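PDB 5KP7: CurD from Moorea producens 3L, which probably catalyses an HMG-CoA synthase-type condensation and binds a 4'-phosphopantetheine group. Local coordinates for residues 286-289 / 290-294; 302-305 / 306-310; 413-416 / 417-420. The protein carries 3 engineered substitutions. All blocks are in the same frame, centred on the assembly; numbering follows the deposited sequence.

Contacts 1 and 2 belong to neighbouring parts of the fold; contact 3 is remote. Contact 1 lies at the end of helix 278-293. Contact 2 spans the end of the next helix, 297-307, and the start of 309-318. They touch through Met289, which packs on Asp303 and Arg307. Contact 3, at the start of helix 416-422, has its centre about 39 Å from that of contact 2 and about 49 Å from that of contact 1. Contact 2 has the most buried residues, among them the salt-bridged Asp303 and Arg307. The arginines of contact 1 are at least partly exposed, and two face a different protein. Contact 3 is mainly backbone capping, its aromatic rings packed on outside residues.

Contact 1 of 3, residues 286-289 / 290-294; sequences RNMM and RRLKR
Arg286 and Arg290 both set CG opposite the backbone N (chi1 175° and -165°) and bend at chi3. Their chains therefore run side by side, one helical turn apart, and point the same way. The guanidinium of Arg290 comes to rest with one face over CG of Arg286 and the backbone N of Asn287. Its NH1 lies 3.3 Å from CD of Arg286. The two guanidinium planes are turned 44° apart. Outside this contact, NH1 of each arginine forms a salt bridge to an acidic side chain on the chain of a different protein, which probably offsets their like charges. An alanine in place of Arg290 is likely to leave an acidic side chain of the other protein without this mate and the aliphatic chain of Arg286 without its cover.

On another side of the helix, SD of Met288 meets the edge of the Arg291 guanidinium, 3.5 Å from NH2. CE of Met288 also packs 3.8 Å from CD1 of Leu292. Regular helical bonds underlie this, such as Leu292 N to Met288 O at 2.8 Å.

Lys293 reaches away to a salt bridge with Asp263. Arg294 follows with positive phi, as the chain leaves the helix. Met288 and Leu292 pack on Tyr252 of helix 237-258. Met289 lies against Ile300, Asp303 and Arg307 of helix 297-307, so this end of helix 278-293 sits between those two helices.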
# COMPACT_ATOMS: atom_id res chain seq x y z
N ARG A 286 12.47 12.09 -0.35
CA ARG A 286 13.72 12.80 -0.09
C ARG A 286 14.78 12.38 -1.11
O ARG A 286 15.46 13.23 -1.71
CB ARG A 286 14.20 12.52 1.33
CG ARG A 286 15.57 13.12 1.70
CD ARG A 286 16.19 12.30 2.82
NE ARG A 286 15.36 12.35 3.98
CZ ARG A 286 14.96 11.36 4.78
NH1 ARG A 286 15.39 10.11 4.70
NH2 ARG A 286 14.14 11.70 5.76
N ASN A 287 14.89 11.07 -1.35
CA ASN A 287 15.87 10.57 -2.32
C ASN A 287 15.60 11.11 -3.73
O ASN A 287 16.51 11.56 -4.43
CB ASN A 287 15.86 9.04 -2.30
CG ASN A 287 16.95 8.43 -3.17
OD1 ASN A 287 16.67 7.58 -4.02
ND2 ASN A 287 18.18 8.82 -2.93
N MET A 288 14.34 11.09 -4.13
CA MET A 288 13.96 11.65 -5.42
C MET A 288 14.26 13.15 -5.56
O MET A 288 14.81 13.59 -6.58
CB MET A 288 12.48 11.41 -5.71
CG MET A 288 12.10 9.93 -5.84
SD MET A 288 12.62 9.19 -7.40
CE MET A 288 11.37 9.86 -8.48
N MET A 289 13.88 13.92 -4.54
CA MET A 289 14.13 15.38 -4.54
C MET A 289 15.64 15.71 -4.55
O MET A 289 16.07 16.61 -5.28
CB MET A 289 13.44 16.06 -3.36
CG MET A 289 11.91 16.12 -3.46
SD MET A 289 11.31 17.18 -4.79
CE MET A 289 11.66 18.81 -4.15
N ARG A 290 16.43 14.98 -3.76
CA ARG A 290 17.90 15.17 -3.72
C ARG A 290 18.50 14.93 -5.12
O ARG A 290 19.28 15.74 -5.61
CB ARG A 290 18.52 14.23 -2.66
CG ARG A 290 19.95 14.45 -2.16
CD ARG A 290 20.19 13.71 -0.82
NE ARG A 290 19.69 12.32 -0.86
CZ ARG A 290 19.22 11.60 0.18
NH1 ARG A 290 19.21 12.07 1.44
NH2 ARG A 290 18.76 10.36 -0.03
N ARG A 291 18.11 13.84 -5.78
CA ARG A 291 18.71 13.47 -7.07
C ARG A 291 18.18 14.32 -8.24
O ARG A 291 18.97 14.83 -9.05
CB ARG A 291 18.51 11.99 -7.34
CG ARG A 291 19.33 11.44 -8.51
CD ARG A 291 19.03 9.96 -8.75
NE ARG A 291 17.60 9.75 -8.67
CZ ARG A 291 16.70 9.94 -9.66
NH1 ARG A 291 17.08 10.31 -10.89
NH2 ARG A 291 15.41 9.74 -9.39
N LEU A 292 16.87 14.54 -8.30
CA LEU A 292 16.27 15.21 -9.46
C LEU A 292 16.34 16.74 -9.38
O LEU A 292 16.48 17.40 -10.40
CB LEU A 292 14.82 14.78 -9.64
CG LEU A 292 14.66 13.31 -10.02
CD1 LEU A 292 13.21 12.87 -9.84
CD2 LEU A 292 15.13 13.05 -11.45
N LYS A 293 16.24 17.28 -8.18
CA LYS A 293 16.15 18.73 -8.00
C LYS A 293 17.33 19.34 -7.23
O LYS A 293 17.41 20.56 -7.13
CB LYS A 293 14.82 19.05 -7.31
CG LYS A 293 13.56 18.64 -8.08
CD LYS A 293 13.40 19.26 -9.46
CE LYS A 293 13.33 20.79 -9.41
NZ LYS A 293 13.19 21.40 -10.76
N ARG A 294 18.24 18.51 -6.71
CA ARG A 294 19.35 18.96 -5.84
C ARG A 294 18.88 19.83 -4.69
O ARG A 294 19.55 20.82 -4.30
CB ARG A 294 20.39 19.70 -6.67
CG ARG A 294 20.89 18.89 -7.85
CD ARG A 294 21.53 19.78 -8.89
NE ARG A 294 22.55 19.04 -9.61
CZ ARG A 294 23.80 18.81 -9.17
NH1 ARG A 294 24.22 19.27 -7.98
NH2 ARG A 294 24.63 18.10 -9.93

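Contact 2 of 3, residues 302-305 / 306-310; sequences ADFQ and RRVMP
Asp303 and Arg307, one helical turn apart, form the close-packed polar part of this contact. Arg307 grips the carboxylate side-on with two nitrogens. NH1 of Arg307 lies 2.9 Å from OD2 of Asp303, with that oxygen in the guanidinium plane. NE of Arg307 lies 2.9 Å from OD1 of Asp303, which is tilted out of the plane. Both oxygens are met on their syn sides, although the carboxylate and guanidinium planes are 50° apart. Asp303 reaches its partner because CG stands opposite the backbone N (chi1 -171°). The pair is buried and has further partners: His285 bonds OD2, while NH2 of Arg307 bonds the carbonyl oxygens of Tyr264 and Phe268.

The packing continues on Phe304. Its CE1 lies 3.6 Å from CG1 of Val308, and the two side chains cross at about a right angle. SD of Met309 makes an oblique Met-aromatic contact, 5.0 Å from the ring centroid. The backbone holds this corner as well. Phe304 O accepts from Val308 N and from Met309 N, each at 2.9 Å, and the two donors come from opposite faces of the carbonyl plane. The second is a pi-type (i+5 to i) bond where helix 297-307 gives way to helix 309-318.

The solvent side is looser. Ala302 and Gln305 are exposed. Arg306 is exposed too, but it bends at chi3 so that NH1 meets OD1 of Asp303 in a salt bridge of 2.8 Å. Its guanidinium plane is turned 62° from the carboxylate.

One carboxylate thus serves two arginines and a histidine. The two positive neighbours would probably favour its charged form, and the multiple bonds largely fix its rotation while supplying the polar partners that a buried acid needs.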
# COMPACT_ATOMS: atom_id res chain seq x y z
N ALA A 302 9.75 20.80 3.61
CA ALA A 302 8.57 21.63 3.29
C ALA A 302 7.77 21.02 2.13
O ALA A 302 6.55 20.99 2.16
CB ALA A 302 8.97 23.06 2.96
N ASP A 303 8.49 20.53 1.11
CA ASP A 303 7.87 19.92 -0.04
C ASP A 303 7.14 18.63 0.36
O ASP A 303 6.02 18.38 -0.13
CB ASP A 303 8.91 19.64 -1.14
CG ASP A 303 8.26 19.22 -2.44
OD1 ASP A 303 7.60 20.06 -3.11
OD2 ASP A 303 8.37 18.03 -2.79
N PHE A 304 7.77 17.84 1.25
CA PHE A 304 7.13 16.64 1.79
C PHE A 304 5.78 16.97 2.45
O PHE A 304 4.75 16.34 2.18
CB PHE A 304 8.04 15.92 2.77
CG PHE A 304 7.39 14.79 3.47
CD1 PHE A 304 7.18 13.59 2.82
CD2 PHE A 304 6.92 14.94 4.77
CE1 PHE A 304 6.55 12.54 3.47
CE2 PHE A 304 6.28 13.89 5.42
CZ PHE A 304 6.09 12.69 4.77
N GLN A 305 5.78 17.97 3.33
CA GLN A 305 4.55 18.30 4.03
C GLN A 305 3.46 18.77 3.09
O GLN A 305 2.29 18.43 3.26
CB GLN A 305 4.77 19.33 5.15
CG GLN A 305 3.59 19.41 6.10
CD GLN A 305 3.82 20.35 7.25
OE1 GLN A 305 4.29 19.94 8.30
NE2 GLN A 305 3.54 21.66 7.06
N ARG A 306 3.84 19.56 2.09
CA ARG A 306 2.88 20.13 1.15
C ARG A 306 2.30 19.07 0.21
O ARG A 306 1.09 19.05 -0.00
CB ARG A 306 3.54 21.22 0.31
CG ARG A 306 2.60 21.90 -0.68
CD ARG A 306 3.23 23.11 -1.36
NE ARG A 306 4.47 22.75 -2.07
CZ ARG A 306 4.59 22.44 -3.36
NH1 ARG A 306 5.81 22.15 -3.82
NH2 ARG A 306 3.55 22.43 -4.20
N ARG A 307 3.16 18.23 -0.36
CA ARG A 307 2.78 17.38 -1.48
C ARG A 307 2.54 15.91 -1.15
O ARG A 307 1.87 15.22 -1.90
CB ARG A 307 3.79 17.47 -2.62
CG ARG A 307 3.96 18.87 -3.21
CD ARG A 307 4.49 18.83 -4.64
NE ARG A 307 5.86 18.36 -4.66
CZ ARG A 307 6.46 17.71 -5.67
NH1 ARG A 307 7.73 17.36 -5.55
NH2 ARG A 307 5.82 17.44 -6.81
N VAL A 308 3.11 15.44 -0.04
CA VAL A 308 3.12 14.01 0.27
C VAL A 308 2.34 13.70 1.56
O VAL A 308 1.60 12.70 1.61
CB VAL A 308 4.55 13.50 0.38
CG1 VAL A 308 4.55 11.98 0.57
CG2 VAL A 308 5.36 13.89 -0.84
N MET A 309 2.47 14.52 2.59
CA MET A 309 1.75 14.25 3.82
C MET A 309 0.21 14.06 3.66
O MET A 309 -0.38 13.20 4.33
CB MET A 309 2.09 15.32 4.86
CG MET A 309 1.67 15.01 6.25
SD MET A 309 2.61 13.64 6.99
CE MET A 309 1.18 13.05 7.82
N PRO A 310 -0.46 14.83 2.76
CA PRO A 310 -1.92 14.65 2.67
C PRO A 310 -2.32 13.20 2.32
O PRO A 310 -3.28 12.66 2.90
CB PRO A 310 -2.33 15.64 1.57
CG PRO A 310 -1.32 16.74 1.73
CD PRO A 310 -0.02 16.03 2.02

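Contact 3 of 3, residues 413-416 / 417-420; sequences QLFP and GVWK
Phe415, Pro416 and Trp419 carry most of this contact, at the start of helix 416-422. Phe415 occupies the N-cap position. Its side chain has no polar atom to offer the helix end, so its role across the contact is played by the carbonyl and by CB. Phe415 O accepts a bond from Trp419 N at 3.2 Å. Val418 N adds a weak bond to the same oxygen. CB of Phe415 packs 3.6 Å from CG2 of Val418. With CG beside the backbone N (chi1 -55°), the ring then leads away from the helix start, to Leu70 and to Gln393 and Leu394 of helix 388-397.

Pro416 is the first residue of the helix, position N1. Its carbonyl oxygen accepts from Lys420 N at 3.1 Å. Having no N-H, the proline needs no acceptor in this first turn, where a residue would have no helical carbonyl before it to bond.

Trp419 starts close to the first turn: its CB lies 3.5 Å from Pro416 O, and the indole then leads away. Gln413 bends at chi2 (-58°) and brings OE1 to CD1 of Trp419 at 3.4 Å. The approach is oblique, with the amide and indole planes 80° apart. It is a van der Waals contact. The indole also stacks on Tyr412 and meets Tyr72 edge-to-face, and it touches Val443.

The pattern is that of a helix N-terminus with proline at N1, directly after the N-cap. The N-cap residue gives the first carbonyl, proline follows it, and aromatic side chains pack the start of the helix on the neighbouring loops and helix 388-397.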
# COMPACT_ATOMS: atom_id res chain seq x y z
N GLN A 413 -20.65 -13.41 17.70
CA GLN A 413 -20.51 -12.88 19.04
C GLN A 413 -19.17 -13.21 19.68
O GLN A 413 -19.03 -13.16 20.91
CB GLN A 413 -21.67 -13.42 19.91
CG GLN A 413 -23.01 -12.81 19.54
CD GLN A 413 -23.04 -11.30 19.66
OE1 GLN A 413 -23.34 -10.62 18.69
NE2 GLN A 413 -22.72 -10.79 20.80
N LEU A 414 -18.15 -13.49 18.86
CA LEU A 414 -16.79 -13.55 19.35
C LEU A 414 -16.44 -12.36 20.26
O LEU A 414 -16.00 -12.54 21.40
CB LEU A 414 -15.81 -13.61 18.18
CG LEU A 414 -14.31 -13.60 18.52
CD1 LEU A 414 -13.95 -14.77 19.40
CD2 LEU A 414 -13.50 -13.58 17.23
N PHE A 415 -16.63 -11.15 19.72
CA PHE A 415 -16.48 -9.92 20.48
C PHE A 415 -17.81 -9.17 20.38
O PHE A 415 -18.06 -8.51 19.40
CB PHE A 415 -15.34 -9.06 19.94
CG PHE A 415 -14.01 -9.77 19.86
CD1 PHE A 415 -13.33 -10.15 21.00
CD2 PHE A 415 -13.42 -10.02 18.62
CE1 PHE A 415 -12.10 -10.81 20.91
CE2 PHE A 415 -12.20 -10.69 18.51
CZ PHE A 415 -11.54 -11.07 19.67
N PRO A 416 -18.67 -9.30 21.40
CA PRO A 416 -19.98 -8.62 21.36
C PRO A 416 -19.92 -7.13 21.03
O PRO A 416 -20.73 -6.63 20.25
CB PRO A 416 -20.55 -8.91 22.75
CG PRO A 416 -19.98 -10.24 23.07
CD PRO A 416 -18.56 -10.20 22.56
N GLY A 417 -18.91 -6.43 21.56
CA GLY A 417 -18.76 -4.99 21.33
C GLY A 417 -18.41 -4.61 19.91
O GLY A 417 -18.85 -3.56 19.43
N VAL A 418 -17.62 -5.45 19.25
CA VAL A 418 -17.29 -5.25 17.84
C VAL A 418 -18.56 -5.42 17.04
O VAL A 418 -18.81 -4.64 16.14
CB VAL A 418 -16.21 -6.22 17.32
CG1 VAL A 418 -15.98 -6.03 15.82
CG2 VAL A 418 -14.90 -6.05 18.09
N TRP A 419 -19.36 -6.43 17.37
CA TRP A 419 -20.58 -6.67 16.62
C TRP A 419 -21.55 -5.49 16.69
O TRP A 419 -22.15 -5.13 15.67
CB TRP A 419 -21.28 -7.95 17.08
CG TRP A 419 -22.35 -8.36 16.13
CD1 TRP A 419 -23.68 -8.23 16.29
CD2 TRP A 419 -22.15 -8.90 14.83
NE1 TRP A 419 -24.34 -8.70 15.20
CE2 TRP A 419 -23.43 -9.11 14.27
CE3 TRP A 419 -21.01 -9.25 14.09
CZ2 TRP A 419 -23.61 -9.66 13.01
CZ3 TRP A 419 -21.19 -9.79 12.83
CH2 TRP A 419 -22.48 -9.99 12.31
N LYS A 420 -21.66 -4.90 17.87
CA LYS A 420 -22.55 -3.75 18.07
C LYS A 420 -22.21 -2.59 17.11
O LYS A 420 -23.11 -1.89 16.68
CB LYS A 420 -22.56 -3.29 19.54
CG LYS A 420 -23.81 -2.54 19.93
CD LYS A 420 -23.83 -2.24 21.41
CE LYS A 420 -24.96 -1.29 21.76
NZ LYS A 420 -24.79 -0.72 23.11